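Local coordinates for protein cytochrome P450 (Rhodococcus erythropolis, PDB 3WEC) that catalyses the N-hydroxylation of the quinoline ring of aurachin alkaloids as a heme-dependent cytochrome P450 monooxygenase, a step essential for their antibiotic activity, at residues L352-G357 against L366-L371; N260-M265 against Q372-E377; S42-W47 against T78-E83. All coordinates share one frame; numbering follows the deposited sequence.

Contact 1: L352-G357 against L366-L371; sequences LSYGRG and LANSML. With HEM (protoporphyrin IX containing Fe), chain B.
Tyr-354 and Asn-368 make the polar link between the cysteine-ligand loop of this P450 and the helix 364-381 behind it. Tyr-354 OH donates to Asn-368 OD1 at 2.8 Å, but not along a lone pair: the donor stands 55° above the carbonyl plane, and ring and amide planes are turned 68° apart. Asn-368 reaches the hydroxyl because its CG lies anti to the carbonyl carbon (chi1 -84°), bringing OD1 to the ring's edge.

Nonpolar groups surround this bond. Ala-367 CB makes a van der Waals approach to Tyr-354 OH at 3.5 Å, near the ring plane, and is also 3.6 Å from CBB of the heme vinyl. Tyr-354 CE1 approaches heme C3B at 3.5 Å, the ring inclined to the porphyrin. Further round, Leu-366 CD2 and Met-370 CE meet substituents of pyrrole C, the former 3.9 Å from CBC.

Tyr-354 occupies the aromatic position of the P450 heme-binding signature, and its backbone is hydrogen-bonded to that of Cys-361, the axial iron ligand. Water 1 lies on the other heme face, 2.5 Å from the iron atom. The chemistry implies an apolar rim beside pyrroles B and C, with the tyrosine's outer end held by one side-chain hydrogen bond to the helix.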
loop_
_atom_site.group_PDB
_atom_site.type_symbol
_atom_site.label_atom_id
_atom_site.label_comp_id
_atom_site.label_asym_id
_atom_site.label_seq_id
_atom_site.Cartn_x
_atom_site.Cartn_y
_atom_site.Cartn_z
ATOM N N LEU A 352 8.860 -3.921 -8.394
ATOM C CA LEU A 352 8.003 -2.752 -8.624
ATOM C C LEU A 352 7.016 -2.451 -7.474
ATOM O O LEU A 352 6.205 -1.549 -7.595
ATOM C CB LEU A 352 7.243 -2.888 -9.941
ATOM C CG LEU A 352 8.098 -3.032 -11.201
ATOM C CD1 LEU A 352 7.203 -3.587 -12.293
ATOM C CD2 LEU A 352 8.719 -1.706 -11.604
ATOM N N SER A 353 7.119 -3.154 -6.348
ATOM C CA SER A 353 6.065 -3.055 -5.328
ATOM C C SER A 353 5.868 -1.674 -4.646
ATOM O O SER A 353 4.817 -1.415 -4.082
ATOM C CB SER A 353 6.165 -4.204 -4.320
ATOM O OG SER A 353 6.108 -5.409 -5.052
ATOM N N TYR A 354 6.898 -0.821 -4.742
ATOM C CA TYR A 354 6.850 0.517 -4.184
ATOM C C TYR A 354 6.708 1.628 -5.247
ATOM O O TYR A 354 6.729 2.814 -4.908
ATOM C CB TYR A 354 8.089 0.748 -3.347
ATOM C CG TYR A 354 8.186 0.039 -1.998
ATOM C CD1 TYR A 354 7.178 0.209 -1.006
ATOM C CD2 TYR A 354 9.320 -0.764 -1.668
ATOM C CE1 TYR A 354 7.279 -0.387 0.250
ATOM C CE2 TYR A 354 9.433 -1.359 -0.393
ATOM C CZ TYR A 354 8.374 -1.175 0.545
ATOM O OH TYR A 354 8.440 -1.714 1.795
ATOM N N GLY A 355 6.542 1.255 -6.518
ATOM C CA GLY A 355 6.406 2.226 -7.588
ATOM C C GLY A 355 7.836 2.606 -7.951
ATOM O O GLY A 355 8.771 2.046 -7.374
ATOM N N ARG A 356 8.015 3.531 -8.888
ATOM C CA ARG A 356 9.354 4.004 -9.297
ATOM C C ARG A 356 9.248 5.469 -9.736
ATOM O O ARG A 356 8.196 5.907 -10.246
ATOM C CB ARG A 356 9.915 3.164 -10.464
ATOM C CG ARG A 356 11.084 2.220 -10.115
ATOM C CD ARG A 356 10.562 0.830 -9.885
ATOM N NE ARG A 356 11.529 -0.220 -9.581
ATOM C CZ ARG A 356 12.059 -1.021 -10.502
ATOM N NH1 ARG A 356 11.770 -0.816 -11.782
ATOM N NH2 ARG A 356 12.893 -2.003 -10.155
ATOM N N GLY A 357 10.312 6.234 -9.520
ATOM C CA GLY A 357 10.298 7.629 -9.854
ATOM C C GLY A 357 9.826 8.510 -8.726
ATOM O O GLY A 357 10.020 8.175 -7.544
ATOM N N LEU A 366 10.210 2.644 6.196
ATOM C CA LEU A 366 9.464 2.353 7.408
ATOM C C LEU A 366 8.717 1.039 7.271
ATOM O O LEU A 366 8.786 0.211 8.146
ATOM C CB LEU A 366 8.430 3.472 7.724
ATOM C CG LEU A 366 7.467 3.267 8.928
ATOM C CD1 LEU A 366 8.229 3.075 10.252
ATOM C CD2 LEU A 366 6.620 4.514 9.029
ATOM N N ALA A 367 7.970 0.873 6.191
ATOM C CA ALA A 367 7.377 -0.422 5.888
ATOM C C ALA A 367 8.431 -1.549 5.927
ATOM O O ALA A 367 8.176 -2.595 6.477
ATOM C CB ALA A 367 6.640 -0.384 4.537
ATOM N N ASN A 368 9.592 -1.325 5.329
ATOM C CA ASN A 368 10.704 -2.310 5.342
ATOM C C ASN A 368 11.203 -2.615 6.741
ATOM O O ASN A 368 11.403 -3.782 7.094
ATOM C CB ASN A 368 11.918 -1.794 4.527
ATOM C CG ASN A 368 11.796 -2.082 3.038
ATOM O OD1 ASN A 368 10.876 -2.746 2.613
ATOM N ND2 ASN A 368 12.748 -1.604 2.248
ATOM N N SER A 369 11.419 -1.558 7.529
ATOM C CA SER A 369 11.766 -1.720 8.939
ATOM C C SER A 369 10.735 -2.559 9.680
ATOM O O SER A 369 11.105 -3.539 10.349
ATOM C CB SER A 369 11.893 -0.388 9.652
ATOM O OG SER A 369 12.094 -0.637 11.043
ATOM N N MET A 370 9.460 -2.171 9.568
ATOM C CA MET A 370 8.368 -2.925 10.209
ATOM C C MET A 370 8.399 -4.408 9.823
ATOM O O MET A 370 8.266 -5.279 10.681
ATOM C CB MET A 370 6.964 -2.376 9.821
ATOM C CG MET A 370 6.541 -1.126 10.605
ATOM S SD MET A 370 4.855 -0.598 10.281
ATOM C CE MET A 370 5.010 0.000 8.594
ATOM N N LEU A 371 8.536 -4.655 8.524
ATOM C CA LEU A 371 8.397 -5.965 7.954
ATOM C C LEU A 371 9.590 -6.818 8.348
ATOM O O LEU A 371 9.416 -7.993 8.639
ATOM C CB LEU A 371 8.236 -5.866 6.418
ATOM C CG LEU A 371 6.838 -5.413 5.945
ATOM C CD1 LEU A 371 6.824 -5.130 4.446
ATOM C CD2 LEU A 371 5.755 -6.408 6.308
HETATM C CHA HEM B . 2.889 5.674 -2.530
HETATM C CHB HEM B . 3.339 0.748 -2.049
HETATM C CHC HEM B . 3.919 1.269 2.798
HETATM C CHD HEM B . 3.259 6.250 2.298
HETATM C C1A HEM B . 2.929 4.242 -2.728
HETATM C C2A HEM B . 2.627 3.642 -4.069
HETATM C C3A HEM B . 2.774 2.216 -3.897
HETATM C C4A HEM B . 3.111 2.081 -2.482
HETATM C CMA HEM B . 2.586 1.113 -4.965
HETATM C CAA HEM B . 2.277 4.257 -5.430
HETATM C CBA HEM B . 3.656 4.535 -6.058
HETATM C CGA HEM B . 3.540 4.924 -7.545
HETATM O O1A HEM B . 2.480 5.435 -8.015
HETATM O O2A HEM B . 4.557 4.765 -8.277
HETATM C C1B HEM B . 3.526 0.484 -0.624
HETATM C C2B HEM B . 3.840 -0.883 -0.217
HETATM C C3B HEM B . 3.969 -0.694 1.203
HETATM C C4B HEM B . 3.738 0.724 1.452
HETATM C CMB HEM B . 3.938 -2.169 -0.988
HETATM C CAB HEM B . 4.281 -1.807 2.137
HETATM C CBB HEM B . 3.610 -1.910 3.257
HETATM C C1C HEM B . 3.834 2.684 3.085
HETATM C C2C HEM B . 3.809 3.210 4.451
HETATM C C3C HEM B . 3.605 4.663 4.267
HETATM C C4C HEM B . 3.500 4.925 2.846
HETATM C CMC HEM B . 3.956 2.385 5.700
HETATM C CAC HEM B . 3.463 5.739 5.303
HETATM C CBC HEM B . 3.758 5.545 6.568
HETATM C C1D HEM B . 3.025 6.539 0.877
HETATM C C2D HEM B . 2.933 7.922 0.416
HETATM C C3D HEM B . 2.806 7.778 -1.046
HETATM C C4D HEM B . 2.919 6.322 -1.233
HETATM C CMD HEM B . 2.884 9.171 1.266
HETATM C CAD HEM B . 2.622 8.857 -2.076
HETATM C CBD HEM B . 4.027 9.148 -2.655
HETATM C CGD HEM B . 4.022 10.224 -3.689
HETATM O O1D HEM B . 5.033 10.983 -3.720
HETATM O O2D HEM B . 3.021 10.333 -4.470
HETATM N NA HEM B . 3.358 3.291 -1.708
HETATM N NB HEM B . 3.526 1.461 0.332
HETATM N NC HEM B . 3.709 3.710 2.101
HETATM N ND HEM B . 3.071 5.590 -0.103
HETATM FE FE HEM B . 3.229 3.527 0.250
HETATM O O HOH W 1 0.866 2.818 0.487
#

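Contact 2: N260-M265 against Q372-E377; sequences NTIGNM and QHFLRE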
loop_
_atom_site.group_PDB
_atom_site.type_symbol
_atom_site.label_atom_id
_atom_site.label_comp_id
_atom_site.label_asym_id
_atom_site.label_seq_id
_atom_site.Cartn_x
_atom_site.Cartn_y
_atom_site.Cartn_z
ATOM N N ASN A 260 -1.699 -6.184 4.737
ATOM C CA ASN A 260 -1.841 -7.184 3.677
ATOM C C ASN A 260 -0.549 -7.970 3.547
ATOM O O ASN A 260 -0.577 -9.155 3.359
ATOM C CB ASN A 260 -2.186 -6.518 2.326
ATOM C CG ASN A 260 -3.670 -6.293 2.147
ATOM O OD1 ASN A 260 -4.488 -6.699 2.987
ATOM N ND2 ASN A 260 -4.039 -5.684 1.025
ATOM N N THR A 261 0.578 -7.281 3.614
ATOM C CA THR A 261 1.873 -7.907 3.492
ATOM C C THR A 261 2.241 -8.849 4.633
ATOM O O THR A 261 2.914 -9.821 4.401
ATOM C CB THR A 261 3.004 -6.862 3.333
ATOM O OG1 THR A 261 2.689 -6.014 2.226
ATOM C CG2 THR A 261 4.312 -7.569 3.062
ATOM N N ILE A 262 1.851 -8.532 5.868
ATOM C CA ILE A 262 2.019 -9.433 6.978
ATOM C C ILE A 262 1.223 -10.724 6.695
ATOM O O ILE A 262 1.735 -11.837 6.911
ATOM C CB ILE A 262 1.422 -8.821 8.287
ATOM C CG1 ILE A 262 2.035 -7.475 8.595
ATOM C CG2 ILE A 262 1.505 -9.812 9.461
ATOM C CD1 ILE A 262 2.948 -7.471 9.785
ATOM N N GLY A 263 -0.034 -10.571 6.233
ATOM C CA GLY A 263 -0.867 -11.750 5.915
ATOM C C GLY A 263 -0.302 -12.615 4.794
ATOM O O GLY A 263 -0.161 -13.823 4.950
ATOM N N ASN A 264 0.037 -11.966 3.684
ATOM C CA ASN A 264 0.701 -12.586 2.540
ATOM C C ASN A 264 2.056 -13.216 2.900
ATOM O O ASN A 264 2.390 -14.244 2.370
ATOM C CB ASN A 264 0.897 -11.529 1.439
ATOM C CG ASN A 264 -0.389 -11.187 0.720
ATOM O OD1 ASN A 264 -1.436 -11.892 0.833
ATOM N ND2 ASN A 264 -0.334 -10.121 -0.047
ATOM N N MET A 265 2.828 -12.578 3.787
ATOM C CA MET A 265 4.112 -13.141 4.237
ATOM C C MET A 265 3.878 -14.481 4.892
ATOM O O MET A 265 4.537 -15.483 4.572
ATOM C CB MET A 265 4.815 -12.214 5.235
ATOM C CG MET A 265 6.179 -12.729 5.661
ATOM S SD MET A 265 6.955 -11.651 6.857
ATOM C CE MET A 265 7.654 -10.405 5.793
ATOM N N GLN A 372 10.776 -6.202 8.388
ATOM C CA GLN A 372 12.040 -6.854 8.811
ATOM C C GLN A 372 12.085 -7.235 10.255
ATOM O O GLN A 372 12.532 -8.349 10.568
ATOM C CB GLN A 372 13.244 -5.967 8.538
ATOM C CG GLN A 372 13.471 -5.802 7.049
ATOM C CD GLN A 372 14.468 -4.735 6.740
ATOM O OE1 GLN A 372 15.026 -4.114 7.649
ATOM N NE2 GLN A 372 14.718 -4.521 5.455
ATOM N N HIS A 373 11.668 -6.326 11.136
ATOM C CA HIS A 373 11.556 -6.652 12.565
ATOM C C HIS A 373 10.516 -7.709 12.782
ATOM O O HIS A 373 10.642 -8.522 13.704
ATOM C CB HIS A 373 11.139 -5.446 13.395
ATOM C CG HIS A 373 12.225 -4.464 13.634
ATOM N ND1 HIS A 373 13.260 -4.722 14.437
ATOM C CD2 HIS A 373 12.388 -3.166 13.175
ATOM C CE1 HIS A 373 14.070 -3.651 14.479
ATOM N NE2 HIS A 373 13.528 -2.696 13.699
ATOM N N PHE A 374 9.451 -7.670 11.980
ATOM C CA PHE A 374 8.392 -8.659 12.156
ATOM C C PHE A 374 8.896 -10.049 11.798
ATOM O O PHE A 374 8.645 -10.990 12.544
ATOM C CB PHE A 374 7.158 -8.341 11.329
ATOM C CG PHE A 374 6.056 -9.366 11.471
ATOM C CD1 PHE A 374 5.114 -9.247 12.472
ATOM C CD2 PHE A 374 5.953 -10.432 10.585
ATOM C CE1 PHE A 374 4.092 -10.174 12.608
ATOM C CE2 PHE A 374 4.920 -11.342 10.704
ATOM C CZ PHE A 374 4.010 -11.236 11.731
ATOM N N LEU A 375 9.574 -10.164 10.650
ATOM C CA LEU A 375 10.082 -11.430 10.171
ATOM C C LEU A 375 11.176 -11.984 11.146
ATOM O O LEU A 375 11.157 -13.171 11.478
ATOM C CB LEU A 375 10.610 -11.274 8.739
ATOM C CG LEU A 375 10.736 -12.474 7.785
ATOM C CD1 LEU A 375 11.939 -12.302 6.873
ATOM C CD2 LEU A 375 10.765 -13.826 8.465
ATOM N N ARG A 376 12.073 -11.102 11.606
ATOM C CA ARG A 376 13.151 -11.433 12.534
ATOM C C ARG A 376 12.625 -12.024 13.849
ATOM O O ARG A 376 13.179 -13.002 14.355
ATOM C CB ARG A 376 14.052 -10.232 12.851
ATOM C CG ARG A 376 15.117 -10.593 13.888
ATOM C CD ARG A 376 16.158 -9.510 14.186
ATOM N NE ARG A 376 16.901 -9.122 12.995
ATOM C CZ ARG A 376 16.588 -8.082 12.225
ATOM N NH1 ARG A 376 15.559 -7.287 12.526
ATOM N NH2 ARG A 376 17.324 -7.828 11.158
ATOM N N GLU A 377 11.575 -11.410 14.399
ATOM C CA GLU A 377 10.942 -11.929 15.613
ATOM C C GLU A 377 10.256 -13.264 15.304
ATOM O O GLU A 377 10.364 -14.231 16.058
ATOM C CB GLU A 377 9.931 -10.912 16.166
ATOM C CG GLU A 377 10.530 -9.646 16.771
ATOM C CD GLU A 377 11.469 -9.934 17.942
ATOM O OE1 GLU A 377 12.611 -9.418 17.889
ATOM O OE2 GLU A 377 11.075 -10.686 18.884
#
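Phe-374, Met-265 and Ile-262 bury the most surface where two long helices of the P450 fold, 240-271 and 364-381, run side by side. The short segments cross at -31°, and their axes come no nearer than 11.6 Å, a separation that long side chains have to span.

Phe-374 is the central group. Its CG is anti to the backbone N, which sends the ring across toward helix 240-271. Ile-262 covers one face of that ring: CD1 stands 4.0 Å from the centroid of the Phe-374 ring and only 13° off the ring normal, a CH-pi contact over the middle. The other branch of the isoleucine overhangs the far rim from the same side, with Ile-262 CG2 3.7 Å from Phe-374 CZ. Two branches on one aromatic face would be expected to limit how the ring can turn.

Met-265 comes in differently. Its chain is extended through CG and SD and bends only at the last torsion, so that the sulfur arrives at the ring's edge as a Met-aromatic contact, Met-265 SD 5.3 Å from the centroid of the Phe-374 ring and 79° from the normal. The two side chains slide past one another in opposite directions.

Beyond the two helices, Phe-156 of helix 155-165 touches both Ile-262 and Phe-374, while Val-139 of helix 128-141 also packs on the phenylalanine. All four residues that meet here are buried. Leu-375 completes the seam at about a right angle to the methionine, its CG 4.0 Å from Met-265 SD.

Contact 3: S42-W47 against T78-E83; sequences SALGAW and TSMMGE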
loop_
_atom_site.group_PDB
_atom_site.type_symbol
_atom_site.label_atom_id
_atom_site.label_comp_id
_atom_site.label_asym_id
_atom_site.label_seq_id
_atom_site.Cartn_x
_atom_site.Cartn_y
_atom_site.Cartn_z
ATOM N N SER A 42 -8.660 -1.955 -21.398
ATOM C CA SER A 42 -9.473 -2.780 -20.510
ATOM C C SER A 42 -10.935 -2.787 -20.940
ATOM O O SER A 42 -11.613 -3.819 -20.846
ATOM C CB SER A 42 -9.313 -2.280 -19.056
ATOM O OG SER A 42 -10.392 -2.652 -18.217
ATOM N N ALA A 43 -11.406 -1.637 -21.416
ATOM C CA ALA A 43 -12.812 -1.463 -21.789
ATOM C C ALA A 43 -13.773 -1.723 -20.608
ATOM O O ALA A 43 -14.999 -1.692 -20.755
ATOM C CB ALA A 43 -13.175 -2.274 -23.036
ATOM N N LEU A 44 -13.199 -1.980 -19.435
ATOM C CA LEU A 44 -13.837 -1.538 -18.208
ATOM C C LEU A 44 -13.646 -0.027 -18.316
ATOM O O LEU A 44 -14.594 0.746 -18.127
ATOM C CB LEU A 44 -13.143 -2.100 -16.948
ATOM C CG LEU A 44 -13.743 -1.855 -15.547
ATOM C CD1 LEU A 44 -15.217 -2.260 -15.475
ATOM C CD2 LEU A 44 -12.923 -2.555 -14.466
ATOM N N GLY A 45 -12.413 0.366 -18.664
ATOM C CA GLY A 45 -12.050 1.761 -18.924
ATOM C C GLY A 45 -10.586 1.987 -19.275
ATOM O O GLY A 45 -10.263 2.441 -20.371
ATOM N N ALA A 46 -9.702 1.652 -18.344
ATOM C CA ALA A 46 -8.271 1.960 -18.458
ATOM C C ALA A 46 -7.444 0.985 -19.316
ATOM O O ALA A 46 -7.905 -0.092 -19.677
ATOM C CB ALA A 46 -7.679 2.050 -17.069
ATOM N N TRP A 47 -6.211 1.383 -19.627
ATOM C CA TRP A 47 -5.199 0.492 -20.177
ATOM C C TRP A 47 -4.638 -0.377 -19.088
ATOM O O TRP A 47 -4.609 0.027 -17.927
ATOM C CB TRP A 47 -4.089 1.323 -20.787
ATOM C CG TRP A 47 -4.577 1.991 -22.043
ATOM C CD1 TRP A 47 -5.234 3.218 -22.163
ATOM C CD2 TRP A 47 -4.529 1.448 -23.403
ATOM N NE1 TRP A 47 -5.565 3.470 -23.461
ATOM C CE2 TRP A 47 -5.170 2.453 -24.265
ATOM C CE3 TRP A 47 -4.017 0.289 -23.978
ATOM C CZ2 TRP A 47 -5.288 2.277 -25.648
ATOM C CZ3 TRP A 47 -4.145 0.117 -25.367
ATOM C CH2 TRP A 47 -4.758 1.093 -26.183
ATOM N N THR A 78 -17.600 4.703 -12.980
ATOM C CA THR A 78 -18.887 4.841 -12.321
ATOM C C THR A 78 -20.034 4.545 -13.293
ATOM O O THR A 78 -20.972 3.810 -12.955
ATOM C CB THR A 78 -18.940 6.265 -11.696
ATOM O OG1 THR A 78 -18.126 6.292 -10.505
ATOM C CG2 THR A 78 -20.323 6.720 -11.382
ATOM N N SER A 79 -19.926 5.102 -14.503
ATOM C CA SER A 79 -20.870 4.855 -15.588
ATOM C C SER A 79 -20.849 3.401 -16.000
ATOM O O SER A 79 -21.884 2.844 -16.344
ATOM C CB SER A 79 -20.526 5.708 -16.808
ATOM O OG SER A 79 -21.160 5.202 -17.975
ATOM N N MET A 80 -19.667 2.799 -15.984
ATOM C CA MET A 80 -19.514 1.399 -16.365
ATOM C C MET A 80 -20.045 0.447 -15.283
ATOM O O MET A 80 -20.689 -0.560 -15.574
ATOM C CB MET A 80 -18.056 1.097 -16.734
ATOM C CG MET A 80 -17.850 -0.228 -17.456
ATOM S SD MET A 80 -19.144 -0.521 -18.683
ATOM C CE MET A 80 -18.774 -2.177 -19.277
ATOM N N MET A 81 -19.795 0.797 -14.033
ATOM C CA MET A 81 -20.204 -0.002 -12.890
ATOM C C MET A 81 -21.694 0.180 -12.609
ATOM O O MET A 81 -22.320 -0.668 -11.971
ATOM C CB MET A 81 -19.378 0.434 -11.676
ATOM C CG MET A 81 -18.984 -0.644 -10.678
ATOM S SD MET A 81 -18.299 -2.183 -11.331
ATOM C CE MET A 81 -17.182 -1.600 -12.611
ATOM N N GLY A 82 -22.250 1.295 -13.086
ATOM C CA GLY A 82 -23.639 1.675 -12.810
ATOM C C GLY A 82 -23.848 1.937 -11.333
ATOM O O GLY A 82 -24.910 1.640 -10.796
ATOM N N GLU A 83 -22.828 2.503 -10.682
ATOM C CA GLU A 83 -22.801 2.647 -9.227
ATOM C C GLU A 83 -22.002 3.889 -8.778
ATOM O O GLU A 83 -21.076 4.322 -9.464
ATOM C CB GLU A 83 -22.195 1.378 -8.617
ATOM C CG GLU A 83 -22.643 1.051 -7.198
ATOM C CD GLU A 83 -24.093 0.606 -7.119
ATOM O OE1 GLU A 83 -24.605 -0.009 -8.093
ATOM O OE2 GLU A 83 -24.726 0.885 -6.075
#
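Thr-78 O takes two backbone N-H groups at the end of the helix that brings Met-80 and Met-81 against Leu-44. Glu-83 N reaches Thr-78 O at 3.2 Å, five residues on, and Gly-82 N makes a weak bond to the same atom. Gly-82 leaves helical geometry with a positive phi of 64°, turning the chain away from helix 73-81, the B' helix in P450 terms.

Facing this end is the turn between strands 39-41 and 47-49. Leu-44 supplies most of its surface. CD1 of Leu-44 touches Met-81 CE at 3.5 Å and Met-80 CG at 3.9 Å, and both methionine chains cross the leucine obliquely. Met-81 is bent at its second and third torsions, which folds its terminal methyl back onto Leu-44.

The backbone takes part too. Leu-44 O lies 3.5 Å from Met-80 CG, and Ala-43 O is 4.1 Å from Met-80 CE; these are van der Waals approaches of carbonyl oxygens to aliphatic carbons. Met-81 also touches Phe-190 from a loop.

The contact lies at the surface, and Met-80 is exposed. Leucine and methionine therefore join the sheet turn to the B' helix through nonpolar, van der Waals contact, with no hydrogen bond between the two segments.

In the fold
Contacts 1 and 2 form one continuous region, their centres 13 Å apart. Both use helix 364-381, on consecutive segments, and they touch where Leu-371 CD2 meets Thr-261 CG2 at 3.7 Å. Along the chain, contact 1 is nested in the loop that contact 2 closes. Contact 1 borders the heme directly, whereas in contact 2 the Ile-262 side chain is about 8 Å from it. Contact 3 stands apart, its centre about 29 Å from that of contact 1 and about 35 Å from that of contact 2, across the chain's centre from the latter. The bound aurachin intermediate is about 8 Å from the Tyr-354 side chain and about 9 Å from that of Leu-44.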